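Local structure of Serine/threonine-protein kinase-like protein ACR4 (7A0J) at residues G2-I7 / L92-G97; V17-K22 / V29-S34; S147-A152 / Y189-I194. The protein acts with the CLE40 peptide to control formative cell divisions in root meristems as a plant membrane receptor kinase, of which this chain is the extracellular ectodomain. All coordinates share one frame; numbering follows the deposited sequence.

Contact 1. Residues G2-I7 / L92-G97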
ATOM      1  N   GLY A   2      -1.033  -3.233  -1.349  1.00 35.98           N
ATOM      2  CA  GLY A   2      -1.669  -2.246  -0.454  1.00 36.20           C
ATOM      3  C   GLY A   2      -1.629  -0.827  -0.994  1.00 35.45           C
ATOM      4  O   GLY A   2      -1.492  -0.646  -2.221  1.00 35.09           O
ATOM      5  N   SER A   3      -1.743   0.149  -0.089  1.00 35.43           N
ATOM      6  CA  SER A   3      -1.996   1.582  -0.385  1.00 35.75           C
ATOM      7  C   SER A   3      -0.709   2.391  -0.213  1.00 34.44           C
ATOM      8  O   SER A   3       0.221   1.897   0.457  1.00 33.59           O
ATOM      9  CB  SER A   3      -3.087   2.117   0.504  1.00 37.32           C
ATOM     10  OG  SER A   3      -4.183   1.217   0.559  1.00 38.89           O
ATOM     11  N   MET A   4      -0.673   3.597  -0.783  1.00 34.83           N
ATOM     12  CA  MET A   4       0.415   4.578  -0.541  1.00 34.41           C
ATOM     13  C   MET A   4       0.435   4.914   0.952  1.00 35.09           C
ATOM     14  O   MET A   4      -0.652   5.072   1.540  1.00 36.17           O
ATOM     15  CB  MET A   4       0.225   5.864  -1.348  1.00 35.38           C
ATOM     16  CG  MET A   4       1.473   6.715  -1.381  1.00 34.94           C
ATOM     17  SD  MET A   4       1.364   8.090  -2.545  1.00 36.45           S
ATOM     18  CE  MET A   4       0.147   9.121  -1.727  1.00 38.66           C
ATOM     19  N   SER A   5       1.630   5.002   1.540  1.00 34.44           N
ATOM     20  CA  SER A   5       1.835   5.194   2.997  1.00 35.35           C
ATOM     21  C   SER A   5       3.208   5.825   3.248  1.00 34.92           C
ATOM     22  O   SER A   5       4.009   5.902   2.297  1.00 33.91           O
ATOM     23  CB  SER A   5       1.670   3.878   3.715  1.00 35.42           C
ATOM     24  OG  SER A   5       1.904   4.014   5.109  1.00 37.09           O
ATOM     25  N   SER A   6       3.457   6.267   4.483  1.00 35.94           N
ATOM     26  CA  SER A   6       4.769   6.784   4.949  1.00 36.27           C
ATOM     27  C   SER A   6       5.737   5.611   5.151  1.00 35.02           C
ATOM     28  O   SER A   6       6.947   5.869   5.268  1.00 35.02           O
ATOM     29  CB  SER A   6       4.618   7.611   6.204  1.00 38.64           C
ATOM     30  OG  SER A   6       4.315   6.791   7.324  1.00 39.65           O
ATOM     31  N   ILE A   7       5.215   4.379   5.197  1.00 34.19           N
ATOM     32  CA  ILE A   7       6.004   3.114   5.291  1.00 33.17           C
ATOM     33  C   ILE A   7       5.479   2.123   4.244  1.00 32.09           C
ATOM     34  O   ILE A   7       4.276   2.170   3.930  1.00 32.39           O
ATOM     35  CB  ILE A   7       5.955   2.542   6.723  1.00 34.47           C
ATOM     36  CG1 ILE A   7       4.524   2.229   7.175  1.00 35.53           C
ATOM     37  CG2 ILE A   7       6.657   3.487   7.688  1.00 35.88           C
ATOM     38  CD1 ILE A   7       4.438   1.459   8.473  1.00 36.89           C
ATOM     39  N   LEU A  92      -1.462  11.910  -7.756  1.00 46.90           N
ATOM     40  CA  LEU A  92      -1.907  12.162  -6.357  1.00 47.56           C
ATOM     41  C   LEU A  92      -1.502  10.981  -5.468  1.00 45.36           C
ATOM     42  O   LEU A  92      -1.151  11.221  -4.296  1.00 45.26           O
ATOM     43  CB  LEU A  92      -3.426  12.360  -6.342  1.00 49.79           C
ATOM     44  CG  LEU A  92      -3.949  13.530  -7.173  1.00 52.45           C
ATOM     45  CD1 LEU A  92      -5.470  13.542  -7.196  1.00 54.73           C
ATOM     46  CD2 LEU A  92      -3.414  14.854  -6.647  1.00 54.16           C
ATOM     47  N   GLU A  93      -1.569   9.758  -6.004  1.00 43.91           N
ATOM     48  CA  GLU A  93      -1.299   8.495  -5.266  1.00 42.30           C
ATOM     49  C   GLU A  93      -0.614   7.482  -6.186  1.00 40.84           C
ATOM     50  O   GLU A  93      -0.762   7.594  -7.417  1.00 41.29           O
ATOM     51  CB  GLU A  93      -2.597   7.881  -4.740  1.00 43.06           C
ATOM     52  CG  GLU A  93      -3.375   8.790  -3.806  1.00 44.85           C
ATOM     53  CD  GLU A  93      -4.615   8.153  -3.204  1.00 45.76           C
ATOM     54  OE1 GLU A  93      -4.636   6.912  -3.066  1.00 44.70           O
ATOM     55  OE2 GLU A  93      -5.558   8.898  -2.878  1.00 47.82           O
ATOM     56  N   VAL A  94       0.102   6.530  -5.585  1.00 39.61           N
ATOM     57  CA  VAL A  94       0.661   5.320  -6.255  1.00 38.71           C
ATOM     58  C   VAL A  94       0.358   4.113  -5.363  1.00 38.05           C
ATOM     59  O   VAL A  94       0.445   4.255  -4.130  1.00 37.88           O
ATOM     60  CB  VAL A  94       2.171   5.459  -6.539  1.00 38.22           C
ATOM     61  CG1 VAL A  94       2.444   6.517  -7.598  1.00 38.92           C
ATOM     62  CG2 VAL A  94       2.975   5.749  -5.280  1.00 37.97           C
ATOM     63  N   SER A  95      -0.007   2.982  -5.969  1.00 38.02           N
ATOM     64  CA  SER A  95      -0.217   1.680  -5.284  1.00 37.73           C
ATOM     65  C   SER A  95       0.466   0.575  -6.095  1.00 37.59           C
ATOM     66  O   SER A  95       0.188   0.476  -7.307  1.00 38.55           O
ATOM     67  CB  SER A  95      -1.683   1.396  -5.082  1.00 38.79           C
ATOM     68  OG  SER A  95      -2.363   1.344  -6.325  1.00 40.07           O
ATOM     69  N   ALA A  96       1.332  -0.205  -5.443  1.00 36.81           N
ATOM     70  CA  ALA A  96       2.130  -1.294  -6.051  1.00 37.26           C
ATOM     71  C   ALA A  96       1.560  -2.647  -5.618  1.00 38.16           C
ATOM     72  O   ALA A  96       1.451  -2.881  -4.399  1.00 37.59           O
ATOM     73  CB  ALA A  96       3.578  -1.156  -5.650  1.00 36.52           C
ATOM     74  N   GLY A  97       1.189  -3.486  -6.589  1.00 39.73           N
ATOM     75  CA  GLY A  97       0.872  -4.910  -6.384  1.00 41.62           C
ATOM     76  C   GLY A  97       2.143  -5.739  -6.379  1.00 42.51           C
ATOM     77  O   GLY A  97       3.203  -5.188  -6.030  1.00 41.40           O
TER
HETATM   78  O   HOH W   1      -3.087   5.073  -1.822  1.00 40.18           O

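Contact 2. Residues V17-K22 / V29-S34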
ATOM      1  N   VAL A  17      12.334  -6.083   2.177  1.00 35.62           N
ATOM      2  CA  VAL A  17      12.784  -4.697   2.502  1.00 34.67           C
ATOM      3  C   VAL A  17      11.604  -3.899   3.067  1.00 34.24           C
ATOM      4  O   VAL A  17      10.491  -3.997   2.519  1.00 33.50           O
ATOM      5  CB  VAL A  17      13.413  -3.998   1.282  1.00 33.97           C
ATOM      6  CG1 VAL A  17      13.803  -2.561   1.588  1.00 33.78           C
ATOM      7  CG2 VAL A  17      14.615  -4.768   0.761  1.00 34.78           C
ATOM      8  N   PHE A  18      11.872  -3.139   4.130  1.00 34.40           N
ATOM      9  CA  PHE A  18      10.986  -2.095   4.698  1.00 34.33           C
ATOM     10  C   PHE A  18      11.607  -0.735   4.373  1.00 33.81           C
ATOM     11  O   PHE A  18      12.812  -0.550   4.642  1.00 34.00           O
ATOM     12  CB  PHE A  18      10.825  -2.309   6.205  1.00 35.84           C
ATOM     13  CG  PHE A  18      10.112  -1.204   6.943  1.00 36.59           C
ATOM     14  CD1 PHE A  18      10.794  -0.071   7.360  1.00 37.25           C
ATOM     15  CD2 PHE A  18       8.761  -1.304   7.238  1.00 37.08           C
ATOM     16  CE1 PHE A  18      10.139   0.941   8.045  1.00 38.26           C
ATOM     17  CE2 PHE A  18       8.106  -0.292   7.924  1.00 38.00           C
ATOM     18  CZ  PHE A  18       8.798   0.829   8.326  1.00 38.54           C
ATOM     19  N   CYS A  19      10.821   0.170   3.787  1.00 33.03           N
ATOM     20  CA  CYS A  19      11.208   1.585   3.546  1.00 33.33           C
ATOM     21  C   CYS A  19      10.199   2.503   4.238  1.00 33.78           C
ATOM     22  O   CYS A  19       8.996   2.174   4.235  1.00 33.70           O
ATOM     23  CB  CYS A  19      11.295   1.899   2.057  1.00 32.49           C
ATOM     24  SG  CYS A  19      12.474   0.847   1.171  1.00 32.52           S
ATOM     25  N   GLY A  20      10.687   3.597   4.823  1.00 34.65           N
ATOM     26  CA  GLY A  20       9.866   4.613   5.503  1.00 36.18           C
ATOM     27  C   GLY A  20      10.389   6.010   5.236  1.00 37.27           C
ATOM     28  O   GLY A  20      11.597   6.145   4.957  1.00 36.78           O
ATOM     29  N   LEU A  21       9.511   7.011   5.301  1.00 38.71           N
ATOM     30  CA  LEU A  21       9.894   8.446   5.260  1.00 41.16           C
ATOM     31  C   LEU A  21      10.516   8.801   6.615  1.00 44.04           C
ATOM     32  O   LEU A  21       9.966   8.356   7.644  1.00 44.75           O
ATOM     33  CB  LEU A  21       8.658   9.302   4.958  1.00 42.03           C
ATOM     34  CG  LEU A  21       7.904   8.952   3.673  1.00 40.51           C
ATOM     35  CD1 LEU A  21       6.718   9.880   3.470  1.00 41.97           C
ATOM     36  CD2 LEU A  21       8.824   8.996   2.462  1.00 39.59           C
ATOM     37  N   LYS A  22      11.629   9.544   6.614  1.00 46.31           N
ATOM     38  CA  LYS A  22      12.350   9.958   7.851  1.00 49.61           C
ATOM     39  C   LYS A  22      11.411  10.817   8.705  1.00 52.61           C
ATOM     40  O   LYS A  22      10.574  11.538   8.124  1.00 52.78           O
ATOM     41  CB  LYS A  22      13.643  10.705   7.510  1.00 51.22           C
ATOM     42  CG  LYS A  22      14.710   9.863   6.824  1.00 49.68           C
ATOM     43  CD  LYS A  22      16.000  10.605   6.544  1.00 51.57           C
ATOM     44  CE  LYS A  22      16.952  10.616   7.720  1.00 54.44           C
ATOM     45  NZ  LYS A  22      18.262  11.208   7.356  1.00 56.39           N
ATOM     46  N   VAL A  29      13.781   8.985   2.182  1.00 37.73           N
ATOM     47  CA  VAL A  29      13.416   7.559   2.432  1.00 36.18           C
ATOM     48  C   VAL A  29      14.640   6.834   3.001  1.00 36.49           C
ATOM     49  O   VAL A  29      15.764   7.095   2.529  1.00 37.02           O
ATOM     50  CB  VAL A  29      12.864   6.868   1.167  1.00 34.55           C
ATOM     51  CG1 VAL A  29      13.799   6.990  -0.028  1.00 34.53           C
ATOM     52  CG2 VAL A  29      12.523   5.407   1.429  1.00 33.40           C
ATOM     53  N   VAL A  30      14.413   5.981   4.003  1.00 36.43           N
ATOM     54  CA  VAL A  30      15.409   5.029   4.574  1.00 36.94           C
ATOM     55  C   VAL A  30      14.833   3.621   4.395  1.00 35.53           C
ATOM     56  O   VAL A  30      13.624   3.447   4.656  1.00 34.71           O
ATOM     57  CB  VAL A  30      15.714   5.343   6.052  1.00 39.37           C
ATOM     58  CG1 VAL A  30      16.625   4.300   6.683  1.00 40.23           C
ATOM     59  CG2 VAL A  30      16.304   6.735   6.220  1.00 41.44           C
ATOM     60  N   CYS A  31      15.654   2.674   3.935  1.00 35.16           N
ATOM     61  CA  CYS A  31      15.259   1.262   3.689  1.00 34.28           C
ATOM     62  C   CYS A  31      16.144   0.324   4.513  1.00 35.17           C
ATOM     63  O   CYS A  31      17.315   0.672   4.762  1.00 36.36           O
ATOM     64  CB  CYS A  31      15.341   0.907   2.208  1.00 33.41           C
ATOM     65  SG  CYS A  31      14.228   1.888   1.170  1.00 33.27           S
ATOM     66  N   TYR A  32      15.578  -0.809   4.931  1.00 35.03           N
ATOM     67  CA  TYR A  32      16.268  -1.917   5.640  1.00 36.37           C
ATOM     68  C   TYR A  32      15.779  -3.249   5.067  1.00 35.33           C
ATOM     69  O   TYR A  32      14.554  -3.407   4.932  1.00 34.48           O
ATOM     70  CB  TYR A  32      15.978  -1.878   7.142  1.00 38.35           C
ATOM     71  CG  TYR A  32      16.284  -0.572   7.828  1.00 39.98           C
ATOM     72  CD1 TYR A  32      17.582  -0.232   8.169  1.00 41.81           C
ATOM     73  CD2 TYR A  32      15.274   0.321   8.151  1.00 40.32           C
ATOM     74  CE1 TYR A  32      17.872   0.962   8.808  1.00 43.82           C
ATOM     75  CE2 TYR A  32      15.546   1.518   8.794  1.00 42.08           C
ATOM     76  CZ  TYR A  32      16.851   1.840   9.123  1.00 44.09           C
ATOM     77  OH  TYR A  32      17.133   3.016   9.756  1.00 47.11           O
ATOM     78  N   GLY A  33      16.695  -4.172   4.755  1.00 35.66           N
ATOM     79  CA  GLY A  33      16.334  -5.540   4.343  1.00 35.91           C
ATOM     80  C   GLY A  33      17.334  -6.176   3.394  1.00 36.22           C
ATOM     81  O   GLY A  33      18.349  -5.535   3.061  1.00 36.36           O
ATOM     82  N   SER A  34      17.011  -7.390   2.939  1.00 36.75           N
ATOM     83  CA  SER A  34      17.939  -8.351   2.288  1.00 37.96           C
ATOM     84  C   SER A  34      17.965  -8.181   0.762  1.00 37.00           C
ATOM     85  O   SER A  34      18.810  -8.835   0.138  1.00 38.37           O
ATOM     86  CB  SER A  34      17.575  -9.762   2.678  1.00 39.54           C
ATOM     87  OG  SER A  34      16.205 -10.022   2.416  1.00 38.78           O
TER

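Contact 3. Residues S147-A152 / Y189-I194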
ATOM      1  N   SER A 147      -2.669  -8.646  -5.770  1.00 50.72           N
ATOM      2  CA  SER A 147      -1.745  -9.443  -6.619  1.00 53.90           C
ATOM      3  C   SER A 147      -2.123  -9.290  -8.098  1.00 56.24           C
ATOM      4  O   SER A 147      -1.209  -9.074  -8.914  1.00 57.67           O
ATOM      5  CB  SER A 147      -1.726 -10.896  -6.209  1.00 56.17           C
ATOM      6  OG  SER A 147      -1.142 -11.052  -4.924  1.00 54.62           O
ATOM      7  N   GLU A 148      -3.416  -9.401  -8.423  1.00 57.23           N
ATOM      8  CA  GLU A 148      -3.931  -9.431  -9.821  1.00 60.14           C
ATOM      9  C   GLU A 148      -5.098  -8.447  -9.989  1.00 58.75           C
ATOM     10  O   GLU A 148      -5.887  -8.637 -10.933  1.00 61.31           O
ATOM     11  CB  GLU A 148      -4.365 -10.853 -10.184  1.00 64.19           C
ATOM     12  CG  GLU A 148      -3.288 -11.898  -9.942  1.00 66.26           C
ATOM     13  CD  GLU A 148      -3.671 -13.315 -10.335  1.00 70.98           C
ATOM     14  OE1 GLU A 148      -4.342 -13.483 -11.374  1.00 73.95           O
ATOM     15  OE2 GLU A 148      -3.295 -14.251  -9.600  1.00 72.13           O
ATOM     16  N   PHE A 149      -5.190  -7.425  -9.129  1.00 55.34           N
ATOM     17  CA  PHE A 149      -6.236  -6.369  -9.174  1.00 54.21           C
ATOM     18  C   PHE A 149      -5.738  -5.112  -8.449  1.00 51.36           C
ATOM     19  O   PHE A 149      -4.700  -5.179  -7.761  1.00 49.98           O
ATOM     20  CB  PHE A 149      -7.539  -6.872  -8.546  1.00 54.46           C
ATOM     21  CG  PHE A 149      -7.465  -7.118  -7.060  1.00 52.17           C
ATOM     22  CD1 PHE A 149      -7.790  -6.119  -6.155  1.00 49.56           C
ATOM     23  CD2 PHE A 149      -7.057  -8.347  -6.565  1.00 53.09           C
ATOM     24  CE1 PHE A 149      -7.712  -6.346  -4.788  1.00 47.97           C
ATOM     25  CE2 PHE A 149      -6.982  -8.573  -5.199  1.00 51.41           C
ATOM     26  CZ  PHE A 149      -7.310  -7.572  -4.314  1.00 48.82           C
ATOM     27  N   ASN A 150      -6.475  -4.007  -8.601  1.00 51.05           N
ATOM     28  CA  ASN A 150      -6.256  -2.726  -7.873  1.00 49.02           C
ATOM     29  C   ASN A 150      -7.624  -2.149  -7.490  1.00 49.32           C
ATOM     30  O   ASN A 150      -8.569  -2.286  -8.294  1.00 51.33           O
ATOM     31  CB  ASN A 150      -5.424  -1.743  -8.702  1.00 48.94           C
ATOM     32  CG  ASN A 150      -4.580  -0.815  -7.854  1.00 46.90           C
ATOM     33  OD1 ASN A 150      -5.103   0.050  -7.154  1.00 46.11           O
ATOM     34  ND2 ASN A 150      -3.269  -0.980  -7.912  1.00 46.65           N
ATOM     35  N   CYS A 151      -7.731  -1.549  -6.300  1.00 48.10           N
ATOM     36  CA  CYS A 151      -8.991  -0.969  -5.760  1.00 48.71           C
ATOM     37  C   CYS A 151      -8.801   0.517  -5.453  1.00 47.57           C
ATOM     38  O   CYS A 151      -7.651   0.992  -5.491  1.00 46.32           O
ATOM     39  CB  CYS A 151      -9.453  -1.697  -4.504  1.00 48.90           C
ATOM     40  SG  CYS A 151      -9.829  -3.445  -4.789  1.00 51.82           S
ATOM     41  N   ALA A 152      -9.907   1.208  -5.172  1.00 48.33           N
ATOM     42  CA  ALA A 152      -9.966   2.638  -4.792  1.00 48.04           C
ATOM     43  C   ALA A 152     -11.343   2.941  -4.195  1.00 49.52           C
ATOM     44  O   ALA A 152     -12.284   2.156  -4.443  1.00 50.50           O
ATOM     45  CB  ALA A 152      -9.684   3.504  -5.995  1.00 48.64           C
ATOM     46  N   TYR A 189      -5.283 -11.571  -2.407  1.00 45.42           N
ATOM     47  CA  TYR A 189      -6.539 -12.046  -3.050  1.00 47.15           C
ATOM     48  C   TYR A 189      -7.745 -11.672  -2.180  1.00 46.73           C
ATOM     49  O   TYR A 189      -8.762 -12.397  -2.203  1.00 48.40           O
ATOM     50  CB  TYR A 189      -6.443 -13.552  -3.306  1.00 49.79           C
ATOM     51  CG  TYR A 189      -5.144 -13.976  -3.943  1.00 50.74           C
ATOM     52  CD1 TYR A 189      -4.984 -13.958  -5.320  1.00 51.89           C
ATOM     53  CD2 TYR A 189      -4.059 -14.358  -3.170  1.00 50.81           C
ATOM     54  CE1 TYR A 189      -3.787 -14.329  -5.913  1.00 53.18           C
ATOM     55  CE2 TYR A 189      -2.856 -14.731  -3.747  1.00 52.06           C
ATOM     56  CZ  TYR A 189      -2.720 -14.716  -5.124  1.00 53.27           C
ATOM     57  OH  TYR A 189      -1.538 -15.085  -5.700  1.00 55.03           O
ATOM     58  N   HIS A 190      -7.637 -10.560  -1.450  1.00 44.79           N
ATOM     59  CA  HIS A 190      -8.702 -10.014  -0.570  1.00 44.56           C
ATOM     60  C   HIS A 190      -8.518  -8.501  -0.423  1.00 42.88           C
ATOM     61  O   HIS A 190      -7.415  -7.999  -0.731  1.00 41.92           O
ATOM     62  CB  HIS A 190      -8.681 -10.704   0.800  1.00 45.07           C
ATOM     63  CG  HIS A 190      -7.653 -10.142   1.723  1.00 43.57           C
ATOM     64  ND1 HIS A 190      -6.361 -10.624   1.766  1.00 43.55           N
ATOM     65  CD2 HIS A 190      -7.710  -9.124   2.609  1.00 42.31           C
ATOM     66  CE1 HIS A 190      -5.671  -9.937   2.651  1.00 42.28           C
ATOM     67  NE2 HIS A 190      -6.474  -9.009   3.181  1.00 41.58           N
ATOM     68  N   VAL A 191      -9.563  -7.821   0.048  1.00 42.90           N
ATOM     69  CA  VAL A 191      -9.517  -6.403   0.509  1.00 41.90           C
ATOM     70  C   VAL A 191     -10.166  -6.347   1.894  1.00 42.32           C
ATOM     71  O   VAL A 191     -11.222  -6.986   2.071  1.00 43.96           O
ATOM     72  CB  VAL A 191     -10.224  -5.455  -0.479  1.00 42.22           C
ATOM     73  CG1 VAL A 191     -10.055  -3.995  -0.081  1.00 41.23           C
ATOM     74  CG2 VAL A 191      -9.756  -5.674  -1.910  1.00 42.53           C
ATOM     75  N   CYS A 192      -9.536  -5.642   2.836  1.00 41.20           N
ATOM     76  CA  CYS A 192     -10.137  -5.247   4.137  1.00 41.68           C
ATOM     77  C   CYS A 192     -10.371  -3.735   4.120  1.00 41.23           C
ATOM     78  O   CYS A 192      -9.480  -3.004   3.648  1.00 40.56           O
ATOM     79  CB  CYS A 192      -9.263  -5.647   5.319  1.00 41.53           C
ATOM     80  SG  CYS A 192      -9.167  -7.438   5.572  1.00 43.04           S
ATOM     81  N   GLY A 193     -11.543  -3.300   4.587  1.00 42.35           N
ATOM     82  CA  GLY A 193     -11.932  -1.882   4.669  1.00 42.28           C
ATOM     83  C   GLY A 193     -12.412  -1.528   6.062  1.00 43.12           C
ATOM     84  O   GLY A 193     -13.190  -2.313   6.636  1.00 44.39           O
ATOM     85  N   ILE A 194     -11.941  -0.401   6.599  1.00 42.74           N
ATOM     86  CA  ILE A 194     -12.465   0.203   7.858  1.00 44.26           C
ATOM     87  C   ILE A 194     -13.715   1.004   7.480  1.00 45.67           C
ATOM     88  O   ILE A 194     -13.573   1.990   6.730  1.00 45.48           O
ATOM     89  CB  ILE A 194     -11.390   1.056   8.560  1.00 43.76           C
ATOM     90  CG1 ILE A 194     -10.150   0.222   8.897  1.00 42.53           C
ATOM     91  CG2 ILE A 194     -11.960   1.738   9.796  1.00 45.79           C
ATOM     92  CD1 ILE A 194      -8.977   1.028   9.405  1.00 42.13           C
TER

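Contact 1. Residues G2-I7 / L92-G97
Glu93 OE1 is gripped by two donors. A water donates to Glu93 OE1 at 2.7 Å. The same water accepts a bond from Met4 N at 3.0 Å, so it bridges the two segments. The main-chain N of Leu143 also bonds to Glu93 OE1 and that of Ser142 to Glu93 OE2, which probably fixes the rotation of the carboxylate. Most of the direct contact is made by Met4. Met4 CG lies anti to the backbone N (chi1 -166°) and the chain runs on extended, which carries SD to the 93-94 backbone. The bend at chi3 (69°) then turns Met4 CE toward Leu92 O, 3.6 Å away. Val94 N gives Met4 SD a weak hydrogen bond of 3.6 Å. Met4 SD also packs on Val94 CG2 at 3.9 Å. Met4 CB lies 3.2 Å from Val94 O. At the other end Gly2 O touches Ser95 CB at 3.5 Å, without a main-chain hydrogen bond. Strand 2-3 instead pairs with strand 139-145, through Gly2 and Ala145, and Ser3 OG turns to Ser144 OG. The contact lies near the chain's centre, where the N-terminal segment runs past edge strand 91-96, consistent with inner strands of a beta-propeller gathered round its axis.

Contact 2. Residues V17-K22 / V29-S34
Phe18 and Tyr32 form a hydrogen-bonded antiparallel pair, with N-to-O distances of 2.8 Å for both Phe18 N to Tyr32 O and Tyr32 N to Phe18 O. Gly20 and Val30 form the next such pair: Gly20 N to Val30 O is 2.9 Å and Val30 N to Gly20 O is 3.0 Å. All four bonds are nearly straight. CA-H...O contacts add to them; the one from Cys19 CA to Val30 O is 3.2 Å.

The covalent link is the disulfide from Cys19 SG to Cys31 SG, made right-handed by its positive chi3 (113°). It spans a non-hydrogen-bonded pair. With chi1 of -58° and -62°, each SG lies anti to its carbonyl carbon, which lets the two meet over the face that Val29 shares.

Apolar contacts flank this bridge. Val17 CG1 packs on Cys31 CB at 3.8 Å, and Val29 CG2 reaches Cys19 CB from the other end. Val30, on the face of Phe18 and Tyr32, meets Lys22 CG with Val30 CG2 at 3.6 Å, so the lysine contributes its aliphatic part here.

Beyond the hairpin, Phe18 packs on strand 281-285 and Val29 on strand 48-53. The chemistry implies a hairpin of repeat 1 fixed twice, by main-chain bonds and by a covalent cross-link suited to an extracellular domain.

Contact 3. Residues S147-A152 / Y189-I194
This contact joins two successive repeats of the propeller-like ectodomain: 147-152 lies in repeat 4 and 189-194 in repeat 5. Strands 150-154 and 190-195 belong to different sheets, so side chains rather than main-chain pairing bring them together.

Val191 is the meeting point of the apolar part. Val191 CG2 touches Phe149 CE1 and Cys151 SG, each at 3.6 Å. The CB atoms of Val191, Phe149 and Cys151 all face the other segment. Cys151 SG is itself held in a disulfide with Cys162, so the valine methyl packs against a sulfur restrained by that bond. Phe149 has its CG between the backbone N and the carbonyl carbon (chi1 67°), and its ring extends toward the 189-191 backbone. His190 O lies at the ring edge, in plane, 3.6 Å from Phe149 CZ. Tyr189 CA is also near the ring edge, 4.1 Å from Phe149 CE2.

The second part is centred on the Tyr189 ring. Ser147 OG lies over one of its faces, offset toward the rim, 4.0 Å from Tyr189 CZ. This hydroxyl is hydrogen-bonded to Asp98 OD2, which helps to place it. Glu148 OE2 comes to the ring edge, in plane, 3.7 Å from Tyr189 CE1. The carboxylate is turned 81° from the ring. Such an approach puts a probable negative charge beside the positively polarised ring hydrogens. Tyr189 OH makes a weak hydrogen bond to Lys240 NZ.

Between the two segments themselves no hydrogen bond forms, although Ser147 bonds through its backbone to Gly188, the residue before Tyr189. The contact therefore depends on van der Waals packing of Val191, Phe149 and Cys151 and on polar groups set round an aromatic ring.

Overall arrangement
The chain starts at 2-7, whose contact with 92-97 closes a long loop. It brings strand 2-3, which joins the sheet of 139-145, against strand 91-96 of another sheet. Contact 2, the hairpin of repeat 1, is nested inside that loop. The two touch: Ser6 and Leu21 are joined by a backbone hydrogen bond, and Ile7 packs on Phe18. Contact 3 comes later in sequence, opening at 147 after contact 1 has closed, and joins repeats 4 and 5. Contacts 1 and 3 reach the same sheet and meet where the side chains of Ser95 and Asn150 approach. Contacts 2 and 3 lie on opposite sides of the chain's centre, with centres about 23 Å apart.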